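Local coordinates for protein metallocarboxypeptidase (Trypanosoma cruzi, PDB 3DWC) that probably releases C-terminal amino acids, other than proline, from peptides with broad specificity, as a metal-dependent carboxypeptidase of the M32 family, at residues I161-G165 and R292-V296; A214-F219 and R321-F326; P287-R292 and H469-T475. All blocks are in the same frame, centred on the assembly; numbering follows the deposited sequence.

How the contacts relate
Contacts 1 and 3 adjoin, their centres about 10 Å apart, and share Arg292, which closes segment 287-292 and opens segment 292-296. Contact 1 is the more buried and the nearer to the centre of the chain; contacts 2 and 3 are partly buried, and contact 2 lies farthest out. The chemistry differs accordingly: contact 1 gathers polar groups at the start of helix 294-309, contact 3 ties two loops by backbone carbonyls, a serine and an arginine, and contact 2, whose centre is about 34 Å from that of contact 1, packs apolar and aromatic groups between helices 209-222 and 312-326. Helix 312-326 directly follows helix 294-309.

Contact 1: I161-G165 and R292-V296; sequences IYEPG and RSLGV
The chain just after helix 154-162 runs against the start of helix 294-309, where the CA atoms of Glu163 and Ser293 come within 5.1 Å. There the amide of Leu294 gives Tyr162 O a nearly straight bond (3.1 Å from Leu294 N, 175° at the hydrogen). The arrangement is a helix N-cap reinforced from another part of the fold. Ser293 is the N-cap residue, and its OG takes the amide of Val296, 2.9 Å from Val296 N. Between these two bonds the amide of Gly295 is held by the Glu163 carboxylate: OE1 receives it at 2.8 Å from Gly295 N, through the syn lone pair, although the bond is bent to 140°. The first three amides of the helix are therefore all engaged, and a buried carboxylate beside a helix N-terminus probably gains from the dipole there. Glu163 reaches this place because CG runs anti to the backbone N (chi1 -158°) and the chain then bends at chi2.

Van der Waals contacts flank the polar group. Leu294 and Tyr162 lie alongside one another, with Leu294 CD2 3.6 Å from Tyr162 CD1 in an apolar contact. On the other flank, Pro164 and Arg292 pass one another pointing opposite ways, Pro164 CG lying 3.8 Å from Arg292 NH2. The guanidinium itself is anchored elsewhere, to Glu86 of helix 78-95 and to Leu473 O, while Arg292 NE is buried and has no partner in the model.

The capped helix carries the cobalt ligand Glu298, and the Leu294 side chain lies about 8 Å from the metal. The same serine hydroxyl that accepts from Val296 also appears to donate to Glu163, Ser293 OG being modelled 2.4 Å from Glu163 OE2, shorter than a normal bond and doubtful in length.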
loop_
_atom_site.group_PDB
_atom_site.type_symbol
_atom_site.label_atom_id
_atom_site.label_comp_id
_atom_site.label_asym_id
_atom_site.label_seq_id
_atom_site.Cartn_x
_atom_site.Cartn_y
_atom_site.Cartn_z
ATOM N N ILE B 161 26.511 3.326 -11.558
ATOM C CA ILE B 161 25.283 2.777 -10.993
ATOM C C ILE B 161 24.110 3.738 -11.247
ATOM O O ILE B 161 23.000 3.324 -11.659
ATOM C CB ILE B 161 25.419 2.500 -9.448
ATOM C CG1 ILE B 161 26.504 1.480 -9.158
ATOM C CG2 ILE B 161 24.094 2.000 -8.842
ATOM C CD1 ILE B 161 26.848 1.347 -7.627
ATOM N N TYR B 162 24.388 5.020 -11.049
ATOM C CA TYR B 162 23.396 6.060 -11.080
ATOM C C TYR B 162 23.381 6.822 -12.401
ATOM O O TYR B 162 22.362 7.390 -12.777
ATOM C CB TYR B 162 23.708 7.036 -9.970
ATOM C CG TYR B 162 23.880 6.371 -8.660
ATOM C CD1 TYR B 162 22.794 5.782 -8.006
ATOM C CD2 TYR B 162 25.127 6.317 -8.046
ATOM C CE1 TYR B 162 22.971 5.156 -6.787
ATOM C CE2 TYR B 162 25.299 5.686 -6.826
ATOM C CZ TYR B 162 24.237 5.115 -6.214
ATOM O OH TYR B 162 24.445 4.503 -5.008
ATOM N N GLU B 163 24.517 6.849 -13.081
ATOM C CA GLU B 163 24.701 7.674 -14.271
ATOM C C GLU B 163 25.378 6.846 -15.360
ATOM O O GLU B 163 26.560 7.006 -15.612
ATOM C CB GLU B 163 25.521 8.931 -13.906
ATOM C CG GLU B 163 25.334 10.087 -14.874
ATOM C CD GLU B 163 23.891 10.585 -14.948
ATOM O OE1 GLU B 163 23.290 10.765 -13.888
ATOM O OE2 GLU B 163 23.351 10.792 -16.075
ATOM N N PRO B 164 24.624 5.943 -16.002
ATOM C CA PRO B 164 25.174 4.999 -16.956
ATOM C C PRO B 164 26.078 5.687 -17.981
ATOM O O PRO B 164 25.648 6.637 -18.637
ATOM C CB PRO B 164 23.928 4.421 -17.661
ATOM C CG PRO B 164 22.794 4.673 -16.772
ATOM C CD PRO B 164 23.168 5.777 -15.816
ATOM N N GLY B 165 27.317 5.219 -18.116
ATOM C CA GLY B 165 28.185 5.678 -19.185
ATOM C C GLY B 165 28.950 6.951 -18.884
ATOM O O GLY B 165 29.728 7.394 -19.714
ATOM N N ARG B 292 16.449 7.344 -17.862
ATOM C CA ARG B 292 17.764 7.059 -18.406
ATOM C C ARG B 292 18.837 7.121 -17.320
ATOM O O ARG B 292 19.745 6.314 -17.309
ATOM C CB ARG B 292 18.068 8.005 -19.585
ATOM C CG ARG B 292 19.506 8.001 -20.084
ATOM C CD ARG B 292 19.825 6.758 -20.876
ATOM N NE ARG B 292 20.118 5.636 -19.997
ATOM C CZ ARG B 292 20.344 4.398 -20.443
ATOM N NH1 ARG B 292 20.348 4.142 -21.746
ATOM N NH2 ARG B 292 20.569 3.431 -19.584
ATOM N N SER B 293 18.731 8.079 -16.408
ATOM C CA SER B 293 19.719 8.221 -15.341
ATOM C C SER B 293 19.175 9.126 -14.257
ATOM O O SER B 293 18.127 9.786 -14.444
ATOM C CB SER B 293 21.051 8.784 -15.886
ATOM O OG SER B 293 20.983 10.188 -16.044
ATOM N N LEU B 294 19.897 9.200 -13.132
ATOM C CA LEU B 294 19.473 10.073 -12.053
ATOM C C LEU B 294 19.694 11.510 -12.421
ATOM O O LEU B 294 18.934 12.369 -11.995
ATOM C CB LEU B 294 20.176 9.774 -10.734
ATOM C CG LEU B 294 19.468 8.860 -9.739
ATOM C CD1 LEU B 294 18.919 7.552 -10.372
ATOM C CD2 LEU B 294 20.447 8.494 -8.601
ATOM N N GLY B 295 20.719 11.784 -13.230
ATOM C CA GLY B 295 20.945 13.127 -13.735
ATOM C C GLY B 295 19.848 13.526 -14.729
ATOM O O GLY B 295 19.349 14.657 -14.714
ATOM N N VAL B 296 19.464 12.615 -15.603
ATOM C CA VAL B 296 18.317 12.911 -16.452
ATOM C C VAL B 296 17.035 13.077 -15.627
ATOM O O VAL B 296 16.312 14.032 -15.848
ATOM C CB VAL B 296 18.167 11.915 -17.639
ATOM C CG1 VAL B 296 16.896 12.234 -18.457
ATOM C CG2 VAL B 296 19.430 11.939 -18.480
#

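Contact 2: A214-F219 and R321-F326; sequences ALCRFF and RLVEYF
Leu215 of helix 209-222 lies against Tyr325 of helix 312-326, the two residues whose CA atoms are nearest across this antiparallel-leaning helix pair (140° between directions). Leu215 CB passes 4.0 Å from Tyr325 CD1. Its CG stands in the plane of the Phe219 ring, at its edge, one turn along the same helix. Leu215 CG is anti to the backbone N (chi1 -172°), which carries the branch point toward helix 312-326, and its two methyls go to different partners. Leu215 CD1 sits over one face of the tyrosine ring in a CH-pi contact, 3.9 Å from the Tyr325 ring centroid, and also touches Arg321 CB. Leu215 CD2 meets Leu322 CD2 at 3.8 Å and lies the same distance, 3.8 Å, from Phe326 CE2.

Around this leucine the rings close the seam. Ala214 CB abuts the edge of the Tyr325 ring, 3.7 Å from Tyr325 CE1, while the phenol oxygen ends against Phe218 CB. Arg321 contributes its aliphatic part, with CD 3.6 Å from Phe218 CE2; its guanidinium stands almost perpendicular to the Phe218 ring, and Phe317 gives it a cation-pi partner.

Cys216, on the side of helix 209-222 turned from helix 312-326, and Phe219 both touch helix 259-276, which bears the cobalt-binding His267 and His271. Besides its salt bridge to Glu213, Arg217 makes a weak hydrogen bond to Leu232 O in strand 230-234.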
loop_
_atom_site.group_PDB
_atom_site.type_symbol
_atom_site.label_atom_id
_atom_site.label_comp_id
_atom_site.label_asym_id
_atom_site.label_seq_id
_atom_site.Cartn_x
_atom_site.Cartn_y
_atom_site.Cartn_z
ATOM N N ALA B 214 -4.419 22.346 -1.081
ATOM C CA ALA B 214 -5.209 22.718 -2.237
ATOM C C ALA B 214 -4.385 23.460 -3.299
ATOM O O ALA B 214 -4.540 23.228 -4.532
ATOM C CB ALA B 214 -6.431 23.547 -1.799
ATOM N N LEU B 215 -3.527 24.357 -2.852
ATOM C CA LEU B 215 -2.625 25.083 -3.741
ATOM C C LEU B 215 -1.635 24.176 -4.485
ATOM O O LEU B 215 -1.383 24.337 -5.696
ATOM C CB LEU B 215 -1.868 26.157 -2.966
ATOM C CG LEU B 215 -1.023 27.115 -3.807
ATOM C CD1 LEU B 215 -1.851 27.896 -4.880
ATOM C CD2 LEU B 215 -0.292 28.053 -2.942
ATOM N N CYS B 216 -1.083 23.227 -3.758
ATOM C CA CYS B 216 -0.195 22.239 -4.331
ATOM C C CYS B 216 -0.888 21.414 -5.421
ATOM O O CYS B 216 -0.319 21.224 -6.495
ATOM C CB CYS B 216 0.349 21.349 -3.217
ATOM S SG CYS B 216 1.662 22.137 -2.182
ATOM N N ARG B 217 -2.087 20.905 -5.147
ATOM C CA ARG B 217 -2.837 20.151 -6.143
ATOM C C ARG B 217 -3.136 21.010 -7.338
ATOM O O ARG B 217 -3.210 20.501 -8.445
ATOM C CB ARG B 217 -4.177 19.625 -5.602
ATOM C CG ARG B 217 -4.016 18.580 -4.525
ATOM C CD ARG B 217 -5.352 18.010 -4.012
ATOM N NE ARG B 217 -4.945 17.062 -2.991
ATOM C CZ ARG B 217 -4.641 15.784 -3.213
ATOM N NH1 ARG B 217 -4.802 15.234 -4.423
ATOM N NH2 ARG B 217 -4.216 15.049 -2.183
ATOM N N PHE B 218 -3.410 22.298 -7.099
ATOM C CA PHE B 218 -3.691 23.218 -8.185
ATOM C C PHE B 218 -2.465 23.252 -9.081
ATOM O O PHE B 218 -2.581 23.165 -10.286
ATOM C CB PHE B 218 -4.031 24.624 -7.692
ATOM C CG PHE B 218 -4.130 25.625 -8.802
ATOM C CD1 PHE B 218 -5.233 25.653 -9.622
ATOM C CD2 PHE B 218 -3.092 26.510 -9.056
ATOM C CE1 PHE B 218 -5.307 26.547 -10.674
ATOM C CE2 PHE B 218 -3.167 27.405 -10.084
ATOM C CZ PHE B 218 -4.268 27.446 -10.889
ATOM N N PHE B 219 -1.275 23.309 -8.484
ATOM C CA PHE B 219 -0.083 23.320 -9.290
ATOM C C PHE B 219 0.235 22.012 -9.958
ATOM O O PHE B 219 0.679 22.018 -11.117
ATOM C CB PHE B 219 1.097 23.980 -8.593
ATOM C CG PHE B 219 0.989 25.481 -8.572
ATOM C CD1 PHE B 219 1.383 26.227 -9.676
ATOM C CD2 PHE B 219 0.489 26.154 -7.459
ATOM C CE1 PHE B 219 1.278 27.635 -9.667
ATOM C CE2 PHE B 219 0.408 27.517 -7.437
ATOM C CZ PHE B 219 0.793 28.271 -8.545
ATOM N N ARG B 321 -2.398 33.666 -7.140
ATOM C CA ARG B 321 -2.847 32.436 -6.499
ATOM C C ARG B 321 -2.574 32.449 -5.019
ATOM O O ARG B 321 -3.341 31.868 -4.236
ATOM C CB ARG B 321 -2.181 31.208 -7.075
ATOM C CG ARG B 321 -2.285 31.105 -8.582
ATOM C CD ARG B 321 -3.673 30.842 -9.065
ATOM N NE ARG B 321 -3.737 31.297 -10.438
ATOM C CZ ARG B 321 -4.038 32.532 -10.820
ATOM N NH1 ARG B 321 -4.444 33.461 -9.937
ATOM N NH2 ARG B 321 -4.007 32.824 -12.118
ATOM N N LEU B 322 -1.507 33.111 -4.593
ATOM C CA LEU B 322 -1.242 33.178 -3.155
ATOM C C LEU B 322 -2.294 34.061 -2.514
ATOM O O LEU B 322 -2.723 33.783 -1.407
ATOM C CB LEU B 322 0.163 33.681 -2.824
ATOM C CG LEU B 322 1.342 32.829 -3.310
ATOM C CD1 LEU B 322 2.677 33.588 -3.093
ATOM C CD2 LEU B 322 1.353 31.483 -2.656
ATOM N N VAL B 323 -2.722 35.115 -3.190
ATOM C CA VAL B 323 -3.812 35.970 -2.649
ATOM C C VAL B 323 -5.141 35.176 -2.551
ATOM O O VAL B 323 -5.807 35.148 -1.525
ATOM C CB VAL B 323 -3.982 37.253 -3.492
ATOM C CG1 VAL B 323 -5.264 38.046 -3.056
ATOM C CG2 VAL B 323 -2.738 38.088 -3.381
ATOM N N GLU B 324 -5.452 34.453 -3.616
ATOM C CA GLU B 324 -6.654 33.644 -3.709
ATOM C C GLU B 324 -6.774 32.515 -2.658
ATOM O O GLU B 324 -7.860 32.306 -2.090
ATOM C CB GLU B 324 -6.682 33.053 -5.104
ATOM C CG GLU B 324 -7.856 32.148 -5.356
ATOM C CD GLU B 324 -7.753 31.445 -6.703
ATOM O OE1 GLU B 324 -6.799 31.766 -7.479
ATOM O OE2 GLU B 324 -8.632 30.566 -6.957
ATOM N N TYR B 325 -5.668 31.801 -2.419
ATOM C CA TYR B 325 -5.647 30.646 -1.510
ATOM C C TYR B 325 -5.404 31.033 -0.063
ATOM O O TYR B 325 -5.888 30.365 0.836
ATOM C CB TYR B 325 -4.601 29.611 -1.963
ATOM C CG TYR B 325 -5.137 28.705 -3.033
ATOM C CD1 TYR B 325 -5.676 27.447 -2.742
ATOM C CD2 TYR B 325 -5.201 29.140 -4.325
ATOM C CE1 TYR B 325 -6.182 26.637 -3.773
ATOM C CE2 TYR B 325 -5.713 28.352 -5.334
ATOM C CZ TYR B 325 -6.192 27.120 -5.066
ATOM O OH TYR B 325 -6.719 26.443 -6.143
ATOM N N PHE B 326 -4.636 32.099 0.188
ATOM C CA PHE B 326 -4.290 32.457 1.586
ATOM C C PHE B 326 -4.857 33.777 2.016
ATOM O O PHE B 326 -4.899 34.054 3.215
ATOM C CB PHE B 326 -2.760 32.501 1.797
ATOM C CG PHE B 326 -2.068 31.190 1.513
ATOM C CD1 PHE B 326 -2.459 30.013 2.137
ATOM C CD2 PHE B 326 -1.033 31.133 0.649
ATOM C CE1 PHE B 326 -1.817 28.819 1.837
ATOM C CE2 PHE B 326 -0.404 29.939 0.377
ATOM C CZ PHE B 326 -0.796 28.813 0.955
#

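Contact 3: P287-R292 and H469-T475; sequences PVCMAR and HGSSLTT
Ser471, in the type II' beta turn His469-Ser472, plugs into the loop 287-292, where Cys289 forms the centre of an inverse gamma turn. Two loops that precede helices 294-309 and 475-483 are thereby joined, away from the annotated sites.

Hydrogen bonds carry most of the contact. The amide of Ser471 gives a bond to Val288 O at 2.8 Å from Ser471 N (161°). Its hydroxyl, set anti to the carbonyl carbon (chi1 -65°), donates to Met290 O, 2.8 Å from Ser471 OG, coming from well above the carbonyl plane. One residue thus grips two carbonyls of the opposing loop. Arg292 answers in the other direction: NH1 donates to Leu473 O at 3.0 Å, with that oxygen in the guanidinium plane, though the donor stands above the plane of the carbonyl. A water near Ser471 OG and Arg292 O, which also accepts weakly from Arg292 NH2, adds a looser bridge.

Van der Waals contacts fill in between. Ser471 CB lies over the centre of one face of the guanidinium, 3.7 Å from Arg292 CZ, so the bond to Leu473 O fixes the group's direction in its plane and this carbon backs one of its faces. Farther back along the chain, Arg292 CG passes 3.3 Å from Thr475 OG1. Val288 presses on the turn at a distance shorter than usual, CG2 lying 3.3 Å from Ser472 CA.

Within the turn, His469 O accepts both the amide and the hydroxyl of Ser472; Ser472 OG reaches the oxygen within the carbonyl plane, at one of its lone pairs.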
loop_
_atom_site.group_PDB
_atom_site.type_symbol
_atom_site.label_atom_id
_atom_site.label_comp_id
_atom_site.label_asym_id
_atom_site.label_seq_id
_atom_site.Cartn_x
_atom_site.Cartn_y
_atom_site.Cartn_z
ATOM N N PRO B 287 13.152 -3.146 -19.176
ATOM C CA PRO B 287 14.116 -2.227 -18.647
ATOM C C PRO B 287 14.508 -1.069 -19.598
ATOM O O PRO B 287 15.082 -0.094 -19.137
ATOM C CB PRO B 287 15.286 -3.144 -18.282
ATOM C CG PRO B 287 15.219 -4.221 -19.255
ATOM C CD PRO B 287 13.776 -4.437 -19.526
ATOM N N VAL B 288 14.173 -1.153 -20.891
ATOM C CA VAL B 288 14.356 -0.008 -21.799
ATOM C C VAL B 288 13.317 1.109 -21.539
ATOM O O VAL B 288 13.555 2.273 -21.837
ATOM C CB VAL B 288 14.279 -0.444 -23.252
ATOM C CG1 VAL B 288 12.843 -0.778 -23.654
ATOM C CG2 VAL B 288 14.933 0.653 -24.177
ATOM N N CYS B 289 12.160 0.737 -20.986
ATOM C CA CYS B 289 11.154 1.709 -20.624
ATOM C C CYS B 289 11.383 2.098 -19.194
ATOM O O CYS B 289 10.597 1.746 -18.334
ATOM C CB CYS B 289 9.762 1.157 -20.815
ATOM S SG CYS B 289 8.503 2.322 -20.334
ATOM N N MET B 290 12.463 2.841 -18.970
ATOM C CA MET B 290 12.860 3.389 -17.690
ATOM C C MET B 290 13.612 4.725 -17.836
ATOM O O MET B 290 14.228 4.985 -18.871
ATOM C CB MET B 290 13.821 2.440 -17.026
ATOM C CG MET B 290 13.276 1.063 -16.906
ATOM S SD MET B 290 13.809 0.336 -15.378
ATOM C CE MET B 290 12.670 1.293 -14.374
ATOM N N ALA B 291 13.526 5.572 -16.806
ATOM C CA ALA B 291 14.360 6.771 -16.718
ATOM C C ALA B 291 15.809 6.463 -17.077
ATOM O O ALA B 291 16.314 5.424 -16.726
ATOM C CB ALA B 291 14.257 7.385 -15.361
ATOM N N ARG B 292 16.449 7.344 -17.862
ATOM C CA ARG B 292 17.764 7.059 -18.406
ATOM C C ARG B 292 18.837 7.121 -17.320
ATOM O O ARG B 292 19.745 6.314 -17.309
ATOM C CB ARG B 292 18.068 8.005 -19.585
ATOM C CG ARG B 292 19.506 8.001 -20.084
ATOM C CD ARG B 292 19.825 6.758 -20.876
ATOM N NE ARG B 292 20.118 5.636 -19.997
ATOM C CZ ARG B 292 20.344 4.398 -20.443
ATOM N NH1 ARG B 292 20.348 4.142 -21.746
ATOM N NH2 ARG B 292 20.569 3.431 -19.584
ATOM N N HIS B 469 11.560 8.494 -24.827
ATOM C CA HIS B 469 12.693 7.641 -25.172
ATOM C C HIS B 469 13.141 6.660 -24.046
ATOM O O HIS B 469 13.820 5.657 -24.320
ATOM C CB HIS B 469 13.847 8.539 -25.622
ATOM C CG HIS B 469 13.501 9.387 -26.815
ATOM N ND1 HIS B 469 13.215 8.838 -28.045
ATOM C CD2 HIS B 469 13.384 10.729 -26.961
ATOM C CE1 HIS B 469 12.948 9.813 -28.903
ATOM N NE2 HIS B 469 13.017 10.968 -28.261
ATOM N N GLY B 470 12.724 6.904 -22.810
ATOM C CA GLY B 470 13.269 6.199 -21.645
ATOM C C GLY B 470 14.762 5.880 -21.739
ATOM O O GLY B 470 15.594 6.786 -21.749
ATOM N N SER B 471 15.107 4.588 -21.804
ATOM C CA SER B 471 16.520 4.141 -21.849
ATOM C C SER B 471 16.921 3.493 -23.153
ATOM O O SER B 471 17.851 2.651 -23.174
ATOM C CB SER B 471 16.825 3.173 -20.682
ATOM O OG SER B 471 16.688 3.913 -19.511
ATOM N N SER B 472 16.246 3.903 -24.234
ATOM C CA SER B 472 16.419 3.286 -25.541
ATOM C C SER B 472 17.636 3.846 -26.217
ATOM O O SER B 472 18.195 3.201 -27.062
ATOM C CB SER B 472 15.200 3.509 -26.463
ATOM O OG SER B 472 14.853 4.886 -26.507
ATOM N N LEU B 473 17.986 5.061 -25.846
ATOM C CA LEU B 473 19.201 5.692 -26.241
ATOM C C LEU B 473 20.153 5.832 -25.079
ATOM O O LEU B 473 19.765 6.012 -23.977
ATOM C CB LEU B 473 18.921 7.100 -26.742
ATOM C CG LEU B 473 17.972 7.120 -27.935
ATOM C CD1 LEU B 473 17.555 8.563 -28.167
ATOM C CD2 LEU B 473 18.653 6.477 -29.138
ATOM N N THR B 474 21.418 5.833 -25.400
ATOM C CA THR B 474 22.482 6.274 -24.555
ATOM C C THR B 474 22.247 7.736 -24.064
ATOM O O THR B 474 21.614 8.523 -24.758
ATOM C CB THR B 474 23.716 6.174 -25.477
ATOM O OG1 THR B 474 24.320 4.865 -25.324
ATOM C CG2 THR B 474 24.674 7.307 -25.337
ATOM N N THR B 475 22.750 8.102 -22.887
ATOM C CA THR B 475 22.612 9.507 -22.429
ATOM C C THR B 475 23.210 10.495 -23.445
ATOM O O THR B 475 22.613 11.524 -23.733
ATOM C CB THR B 475 23.240 9.742 -21.043
ATOM O OG1 THR B 475 22.744 8.776 -20.102
ATOM C CG2 THR B 475 22.923 11.165 -20.505
HETATM O O HOH W 1 18.799 3.178 -17.168
#